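Local coordinates for protein 2-hydroxyisobutyryl-CoA synthetase (Aquincola tertiaricarbonis, PDB 6HDY) that belongs to the ANL superfamily of AMP-binding enzymes, with a large N-terminal part and a smaller C-terminal domain, at residues I160-L165 with E186-K191; D164-A169 with P215-G220. All blocks are in the same frame, centred on the assembly; numbering follows the deposited sequence.

Overall arrangement
Both contacts belong to the region of the parallel five-stranded sheet of the AMP-binding part, with centres about 10 Å apart. Contact 1 is at its outer strand within this chain, contact 2 inside it. They share Asp164 and Leu165, where the loop after helix 141-157 runs into strand 165-168. Contact 1 is only partly buried and close to the second subunit. It joins a turn to the segment following helix 176-187 through backbone bonds and one lysine ammonium. Contact 2 is buried core. It pairs strand 165-168 with strand 217-220 by a regular ladder and apolar side chains, and it leads to the ligand pocket. The two meet where Val166 packs on Ile160 and Ala190.

Contact 1: residues I160-L165 with E186-K191; sequences IRPGDL and ERLRAK
Three hydrogen bonds join the turn at Gly163 and Asp164 to residues 189-191. Gly163 N donates a hydrogen bond to Arg189 O at 2.8 Å. Lys191 N binds Asp164 O at 2.8 Å. The third comes from a side chain. Lys191 NZ reaches Gly163 O at 2.8 Å, in the carbonyl plane and on a lone pair. The lysine chain is extended up to a last bend (chi4 57°), which brings its ammonium back to this oxygen. A second bond of NZ goes to Asn118 O of the second subunit.

Both chains are shaped for this meeting. Residues 161-164 form a type II beta turn, with Gly163 at positive phi. Arg189 also has positive phi and closes helix 176-187 in a Schellman motif. Within the loop, Asp164 OD2 accepts a hydrogen bond from Arg161 N, which ties the aspartate back across the turn.

Apolar contacts flank the polar ones. The end of the Leu188 side chain comes nearer to the loop than its base, and its CD2 meets Ile160 CG2 at 3.7 Å. The two side chains cross at about a right angle. Trp156 of helix 141-157 touches both Pro162 and Leu188. At the start of the strand, Leu165 CD1 packs on Lys191 CB at 3.8 Å, and Leu165 and Lys191 form a parallel bridge. The Pro162 ring lies on a polar group instead, the Leu188 carbonyl, with CG 3.3 Å from Leu188 O.

The contact thus starts the pairing of strand 165-168 with 191-193, the outermost strand of the sheet within this chain. Its grip is mainly backbone. The shared lysine ammonium links the turn to the neighbouring subunit, and its charge would probably polarise the Gly163 carbonyl.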
ATOM      1  N   ILE A 160       9.758 -11.570  17.215  1.00 36.96           N
ATOM      2  CA  ILE A 160       9.863 -11.569  15.750  1.00 35.42           C
ATOM      3  C   ILE A 160      11.356 -11.464  15.406  1.00 39.50           C
ATOM      4  O   ILE A 160      12.095 -10.714  16.048  1.00 40.09           O
ATOM      5  CB  ILE A 160       8.974 -10.483  15.033  1.00 36.63           C
ATOM      6  CG1 ILE A 160       7.544 -10.403  15.644  1.00 35.63           C
ATOM      7  CG2 ILE A 160       8.900 -10.741  13.516  1.00 34.05           C
ATOM      8  CD1 ILE A 160       6.709  -9.167  15.203  1.00 37.76           C
ATOM      9  N   ARG A 161      11.818 -12.266  14.443  1.00 38.14           N
ATOM     10  CA  ARG A 161      13.246 -12.357  14.138  1.00 39.39           C
ATOM     11  C   ARG A 161      13.645 -12.157  12.693  1.00 43.32           C
ATOM     12  O   ARG A 161      12.822 -12.402  11.811  1.00 42.08           O
ATOM     13  CB  ARG A 161      13.755 -13.745  14.603  1.00 41.10           C
ATOM     14  CG  ARG A 161      13.728 -13.970  16.121  1.00 39.95           C
ATOM     15  CD  ARG A 161      14.751 -13.116  16.854  1.00 39.29           C
ATOM     16  NE  ARG A 161      14.727 -13.347  18.310  1.00 45.41           N
ATOM     17  CZ  ARG A 161      14.032 -12.626  19.177  1.00 46.63           C
ATOM     18  NH1 ARG A 161      13.247 -11.635  18.758  1.00 38.91           N
ATOM     19  NH2 ARG A 161      14.088 -12.906  20.468  1.00 39.06           N
ATOM     20  N   PRO A 162      14.946 -11.857  12.406  1.00 42.05           N
ATOM     21  CA  PRO A 162      15.392 -11.807  11.006  1.00 42.23           C
ATOM     22  C   PRO A 162      15.045 -13.109  10.274  1.00 46.99           C
ATOM     23  O   PRO A 162      15.147 -14.200  10.854  1.00 48.77           O
ATOM     24  CB  PRO A 162      16.915 -11.654  11.125  1.00 45.92           C
ATOM     25  CG  PRO A 162      17.116 -10.978  12.421  1.00 50.24           C
ATOM     26  CD  PRO A 162      16.064 -11.552  13.326  1.00 45.14           C
ATOM     27  N   GLY A 163      14.563 -12.972   9.043  1.00 40.80           N
ATOM     28  CA  GLY A 163      14.185 -14.108   8.217  1.00 40.27           C
ATOM     29  C   GLY A 163      12.758 -14.553   8.394  1.00 42.60           C
ATOM     30  O   GLY A 163      12.266 -15.333   7.582  1.00 42.94           O
ATOM     31  N   ASP A 164      12.086 -14.099   9.461  1.00 39.04           N
ATOM     32  CA  ASP A 164      10.666 -14.412   9.657  1.00 37.66           C
ATOM     33  C   ASP A 164       9.829 -13.699   8.598  1.00 38.92           C
ATOM     34  O   ASP A 164      10.071 -12.532   8.290  1.00 36.34           O
ATOM     35  CB  ASP A 164      10.184 -13.923  11.015  1.00 38.55           C
ATOM     36  CG  ASP A 164      10.516 -14.806  12.199  1.00 44.09           C
ATOM     37  OD1 ASP A 164      10.907 -15.993  11.980  1.00 44.85           O
ATOM     38  OD2 ASP A 164      10.308 -14.350  13.344  1.00 44.53           O
ATOM     39  N   LEU A 165       8.834 -14.399   8.057  1.00 36.56           N
ATOM     40  CA  LEU A 165       7.911 -13.838   7.091  1.00 34.26           C
ATOM     41  C   LEU A 165       6.856 -13.030   7.881  1.00 39.46           C
ATOM     42  O   LEU A 165       6.144 -13.588   8.733  1.00 38.56           O
ATOM     43  CB  LEU A 165       7.266 -14.934   6.234  1.00 34.24           C
ATOM     44  CG  LEU A 165       6.317 -14.399   5.139  1.00 38.74           C
ATOM     45  CD1 LEU A 165       7.082 -13.897   3.985  1.00 38.35           C
ATOM     46  CD2 LEU A 165       5.401 -15.481   4.642  1.00 43.33           C
ATOM     47  N   GLU A 186      11.292  -4.461   7.578  1.00 30.51           N
ATOM     48  CA  GLU A 186      12.436  -4.205   6.685  1.00 29.70           C
ATOM     49  C   GLU A 186      13.736  -4.076   7.497  1.00 35.48           C
ATOM     50  O   GLU A 186      14.723  -4.761   7.186  1.00 35.37           O
ATOM     51  CB  GLU A 186      12.207  -2.923   5.851  1.00 30.23           C
ATOM     52  CG  GLU A 186      11.160  -3.049   4.728  1.00 34.50           C
ATOM     53  CD  GLU A 186      10.779  -1.781   3.972  1.00 41.02           C
ATOM     54  OE1 GLU A 186      11.125  -0.670   4.423  1.00 34.97           O
ATOM     55  OE2 GLU A 186      10.127  -1.896   2.915  1.00 38.39           O
ATOM     56  N   ARG A 187      13.740  -3.209   8.536  1.00 32.76           N
ATOM     57  CA  ARG A 187      14.918  -2.987   9.387  1.00 35.23           C
ATOM     58  C   ARG A 187      15.274  -4.246  10.231  1.00 40.91           C
ATOM     59  O   ARG A 187      16.460  -4.534  10.459  1.00 41.49           O
ATOM     60  CB  ARG A 187      14.720  -1.740  10.282  1.00 34.77           C
ATOM     61  CG  ARG A 187      15.898  -1.409  11.225  1.00 34.89           C
ATOM     62  CD  ARG A 187      17.243  -1.271  10.502  1.00 32.72           C
ATOM     63  NE  ARG A 187      18.355  -1.116  11.447  1.00 42.08           N
ATOM     64  CZ  ARG A 187      19.051  -2.116  11.982  1.00 50.52           C
ATOM     65  NH1 ARG A 187      20.023  -1.866  12.843  1.00 43.94           N
ATOM     66  NH2 ARG A 187      18.766  -3.374  11.675  1.00 40.87           N
ATOM     67  N   LEU A 188      14.252  -5.019  10.627  1.00 36.97           N
ATOM     68  CA  LEU A 188      14.450  -6.258  11.397  1.00 37.79           C
ATOM     69  C   LEU A 188      15.112  -7.363  10.542  1.00 42.45           C
ATOM     70  O   LEU A 188      15.528  -8.394  11.076  1.00 42.76           O
ATOM     71  CB  LEU A 188      13.081  -6.739  11.950  1.00 35.47           C
ATOM     72  CG  LEU A 188      13.046  -7.978  12.884  1.00 39.08           C
ATOM     73  CD1 LEU A 188      14.091  -7.878  14.029  1.00 38.59           C
ATOM     74  CD2 LEU A 188      11.643  -8.194  13.405  1.00 38.70           C
ATOM     75  N   ARG A 189      15.206  -7.137   9.209  1.00 37.36           N
ATOM     76  CA  ARG A 189      15.715  -8.091   8.229  1.00 38.37           C
ATOM     77  C   ARG A 189      14.761  -9.298   8.162  1.00 41.92           C
ATOM     78  O   ARG A 189      15.169 -10.431   7.916  1.00 43.52           O
ATOM     79  CB  ARG A 189      17.208  -8.483   8.442  1.00 42.13           C
ATOM     80  CG  ARG A 189      18.160  -7.313   8.727  1.00 53.78           C
ATOM     81  CD  ARG A 189      18.486  -6.476   7.506  1.00 53.31           C
ATOM     82  NE  ARG A 189      19.053  -5.168   7.858  1.00 66.27           N
ATOM     83  CZ  ARG A 189      18.543  -3.995   7.477  1.00 85.74           C
ATOM     84  NH1 ARG A 189      19.138  -2.862   7.828  1.00 71.98           N
ATOM     85  NH2 ARG A 189      17.452  -3.948   6.714  1.00 71.97           N
ATOM     86  N   ALA A 190      13.466  -9.039   8.383  1.00 35.71           N
ATOM     87  CA  ALA A 190      12.445 -10.070   8.260  1.00 34.64           C
ATOM     88  C   ALA A 190      12.118 -10.124   6.758  1.00 37.55           C
ATOM     89  O   ALA A 190      12.570  -9.260   6.017  1.00 36.51           O
ATOM     90  CB  ALA A 190      11.200  -9.664   9.066  1.00 33.78           C
ATOM     91  N   LYS A 191      11.380 -11.132   6.296  1.00 35.23           N
ATOM     92  CA  LYS A 191      10.911 -11.161   4.908  1.00 34.63           C
ATOM     93  C   LYS A 191       9.598 -10.334   4.944  1.00 36.27           C
ATOM     94  O   LYS A 191       8.559 -10.842   5.384  1.00 34.38           O
ATOM     95  CB  LYS A 191      10.627 -12.599   4.441  1.00 37.11           C
ATOM     96  CG  LYS A 191      11.848 -13.464   4.266  1.00 38.16           C
ATOM     97  CD  LYS A 191      11.411 -14.906   4.084  1.00 51.40           C
ATOM     98  CE  LYS A 191      12.571 -15.853   3.938  1.00 58.83           C
ATOM     99  NZ  LYS A 191      13.512 -15.794   5.094  1.00 62.86           N
TER

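Contact 2: residues D164-A169 with P215-G220; sequences DLVCVA and PAAFYG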
ATOM      1  N   ASP A 164      12.086 -14.099   9.461  1.00 39.04           N
ATOM      2  CA  ASP A 164      10.666 -14.412   9.657  1.00 37.66           C
ATOM      3  C   ASP A 164       9.829 -13.699   8.598  1.00 38.92           C
ATOM      4  O   ASP A 164      10.071 -12.532   8.290  1.00 36.34           O
ATOM      5  CB  ASP A 164      10.184 -13.923  11.015  1.00 38.55           C
ATOM      6  CG  ASP A 164      10.516 -14.806  12.199  1.00 44.09           C
ATOM      7  OD1 ASP A 164      10.907 -15.993  11.980  1.00 44.85           O
ATOM      8  OD2 ASP A 164      10.308 -14.350  13.344  1.00 44.53           O
ATOM      9  N   LEU A 165       8.834 -14.399   8.057  1.00 36.56           N
ATOM     10  CA  LEU A 165       7.911 -13.838   7.091  1.00 34.26           C
ATOM     11  C   LEU A 165       6.856 -13.030   7.881  1.00 39.46           C
ATOM     12  O   LEU A 165       6.144 -13.588   8.733  1.00 38.56           O
ATOM     13  CB  LEU A 165       7.266 -14.934   6.234  1.00 34.24           C
ATOM     14  CG  LEU A 165       6.317 -14.399   5.139  1.00 38.74           C
ATOM     15  CD1 LEU A 165       7.082 -13.897   3.985  1.00 38.35           C
ATOM     16  CD2 LEU A 165       5.401 -15.481   4.642  1.00 43.33           C
ATOM     17  N   VAL A 166       6.798 -11.702   7.624  1.00 34.22           N
ATOM     18  CA  VAL A 166       5.881 -10.804   8.326  1.00 31.00           C
ATOM     19  C   VAL A 166       4.813 -10.333   7.364  1.00 33.69           C
ATOM     20  O   VAL A 166       5.124  -9.605   6.421  1.00 32.06           O
ATOM     21  CB  VAL A 166       6.614  -9.608   8.994  1.00 32.93           C
ATOM     22  CG1 VAL A 166       5.619  -8.688   9.720  1.00 31.46           C
ATOM     23  CG2 VAL A 166       7.697 -10.092   9.950  1.00 33.36           C
ATOM     24  N   CYS A 167       3.557 -10.743   7.600  1.00 28.90           N
ATOM     25  CA  CYS A 167       2.466 -10.288   6.765  1.00 28.18           C
ATOM     26  C   CYS A 167       1.926  -8.971   7.284  1.00 30.76           C
ATOM     27  O   CYS A 167       1.367  -8.941   8.379  1.00 29.89           O
ATOM     28  CB  CYS A 167       1.363 -11.332   6.658  1.00 29.46           C
ATOM     29  SG  CYS A 167       0.032 -10.861   5.526  1.00 33.50           S
ATOM     30  N   VAL A 168       2.076  -7.877   6.501  1.00 27.44           N
ATOM     31  CA  VAL A 168       1.518  -6.556   6.860  1.00 26.03           C
ATOM     32  C   VAL A 168       0.206  -6.414   6.098  1.00 30.59           C
ATOM     33  O   VAL A 168       0.192  -6.160   4.895  1.00 30.07           O
ATOM     34  CB  VAL A 168       2.513  -5.371   6.648  1.00 28.26           C
ATOM     35  CG1 VAL A 168       1.900  -4.052   7.116  1.00 26.94           C
ATOM     36  CG2 VAL A 168       3.808  -5.634   7.409  1.00 28.29           C
ATOM     37  N   ALA A 169      -0.899  -6.668   6.799  1.00 30.31           N
ATOM     38  CA  ALA A 169      -2.231  -6.664   6.210  1.00 30.70           C
ATOM     39  C   ALA A 169      -3.132  -5.530   6.725  1.00 32.53           C
ATOM     40  O   ALA A 169      -4.186  -5.763   7.317  1.00 34.43           O
ATOM     41  CB  ALA A 169      -2.882  -8.036   6.393  1.00 32.28           C
ATOM     42  N   PRO A 215       3.250 -17.513   7.337  1.00 41.44           N
ATOM     43  CA  PRO A 215       4.068 -16.496   8.022  1.00 40.57           C
ATOM     44  C   PRO A 215       4.239 -16.677   9.515  1.00 44.29           C
ATOM     45  O   PRO A 215       3.338 -17.185  10.196  1.00 44.57           O
ATOM     46  CB  PRO A 215       3.312 -15.197   7.731  1.00 40.53           C
ATOM     47  CG  PRO A 215       1.898 -15.628   7.617  1.00 45.64           C
ATOM     48  CD  PRO A 215       1.989 -16.917   6.843  1.00 42.21           C
ATOM     49  N   ALA A 216       5.376 -16.209  10.032  1.00 40.19           N
ATOM     50  CA  ALA A 216       5.623 -16.272  11.465  1.00 40.91           C
ATOM     51  C   ALA A 216       4.863 -15.160  12.186  1.00 42.91           C
ATOM     52  O   ALA A 216       4.521 -15.332  13.356  1.00 42.55           O
ATOM     53  CB  ALA A 216       7.112 -16.166  11.751  1.00 42.39           C
ATOM     54  N   ALA A 217       4.606 -14.011  11.494  1.00 37.27           N
ATOM     55  CA  ALA A 217       3.932 -12.874  12.104  1.00 35.05           C
ATOM     56  C   ALA A 217       2.924 -12.183  11.192  1.00 36.41           C
ATOM     57  O   ALA A 217       3.055 -12.206   9.968  1.00 35.72           O
ATOM     58  CB  ALA A 217       4.946 -11.879  12.656  1.00 35.27           C
ATOM     59  N   PHE A 218       1.878 -11.613  11.810  1.00 31.92           N
ATOM     60  CA  PHE A 218       0.793 -10.912  11.114  1.00 30.23           C
ATOM     61  C   PHE A 218       0.571  -9.584  11.762  1.00 32.70           C
ATOM     62  O   PHE A 218       0.481  -9.526  12.983  1.00 34.39           O
ATOM     63  CB  PHE A 218      -0.524 -11.709  11.197  1.00 31.63           C
ATOM     64  CG  PHE A 218      -1.732 -11.051  10.559  1.00 31.74           C
ATOM     65  CD1 PHE A 218      -2.526 -10.164  11.280  1.00 32.68           C
ATOM     66  CD2 PHE A 218      -2.097 -11.351   9.253  1.00 32.75           C
ATOM     67  CE1 PHE A 218      -3.635  -9.570  10.696  1.00 33.46           C
ATOM     68  CE2 PHE A 218      -3.223 -10.774   8.679  1.00 34.20           C
ATOM     69  CZ  PHE A 218      -3.977  -9.880   9.399  1.00 33.00           C
ATOM     70  N   TYR A 219       0.396  -8.528  10.945  1.00 27.40           N
ATOM     71  CA  TYR A 219       0.045  -7.202  11.424  1.00 26.13           C
ATOM     72  C   TYR A 219      -1.241  -6.710  10.772  1.00 29.92           C
ATOM     73  O   TYR A 219      -1.396  -6.810   9.548  1.00 29.93           O
ATOM     74  CB  TYR A 219       1.187  -6.165  11.190  1.00 26.84           C
ATOM     75  CG  TYR A 219       0.748  -4.742  11.496  1.00 26.84           C
ATOM     76  CD1 TYR A 219       0.803  -4.236  12.794  1.00 29.10           C
ATOM     77  CD2 TYR A 219       0.200  -3.932  10.505  1.00 27.46           C
ATOM     78  CE1 TYR A 219       0.365  -2.943  13.086  1.00 28.74           C
ATOM     79  CE2 TYR A 219      -0.266  -2.648  10.791  1.00 27.75           C
ATOM     80  CZ  TYR A 219      -0.175  -2.157  12.080  1.00 32.48           C
ATOM     81  OH  TYR A 219      -0.681  -0.915  12.349  1.00 29.01           O
ATOM     82  N   GLY A 220      -2.097  -6.085  11.586  1.00 26.67           N
ATOM     83  CA  GLY A 220      -3.292  -5.385  11.133  1.00 25.60           C
ATOM     84  C   GLY A 220      -4.099  -4.892  12.309  1.00 29.69           C
ATOM     85  O   GLY A 220      -3.540  -4.696  13.390  1.00 28.65           O
TER
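Phe218 and Ala169 meet on one face of two neighbouring parallel strands, 165-168 and 217-220, in the central sheet of the AMP-binding fold. Ala169 CB lies 3.6 Å from Phe218 CE2, approaching the ring obliquely. Cys167 stands on the same face. Its SG is anti to the backbone N (chi1 -176°), a torsion that leaves it in an oblique sulfur-aromatic contact, 5.3 Å from the centroid of the Phe218 ring. Leu206 of helix 202-213 covers Cys167 and Ala169 on this side.

The other face carries Val166, Val168, Ala217 and Tyr219. Val168 CG1 touches Tyr219 CD2 at 3.8 Å, the valine crossing the tyrosine obliquely. The tyrosine ring also meets Phe248 of strand 246-249. Its hydroxyl is hydrogen-bonded to Ser250 OG. The Tyr219 side chain lies about 4 Å from both bound ligands, (3S)-3-hydroxybutanoic acid and 8LQ. The far end of this strand pair therefore forms part of the pocket wall.

At the start of the pair, Leu165 CD2 packs on Pro215 CB at 3.7 Å, next to Met213 of helix 202-213. Beyond it, Ala216 CB sits against the Asp164 carboxylate, the one bound by Arg161 N.

Between the faces runs the ladder of a parallel sheet. Cys167 uses both backbone atoms: its N binds Ala217 O, and its O receives Tyr219 N. Ala169 N then binds Tyr219 O. The two short strand axes lie at 17° to each other. At the ladder's beginning Leu165 O accepts two hydrogen bonds. Ala217 N binds it at 3.2 Å, while Ala216 N makes a weak, bent bond at 3.0 Å with an N-H...O angle of 126°.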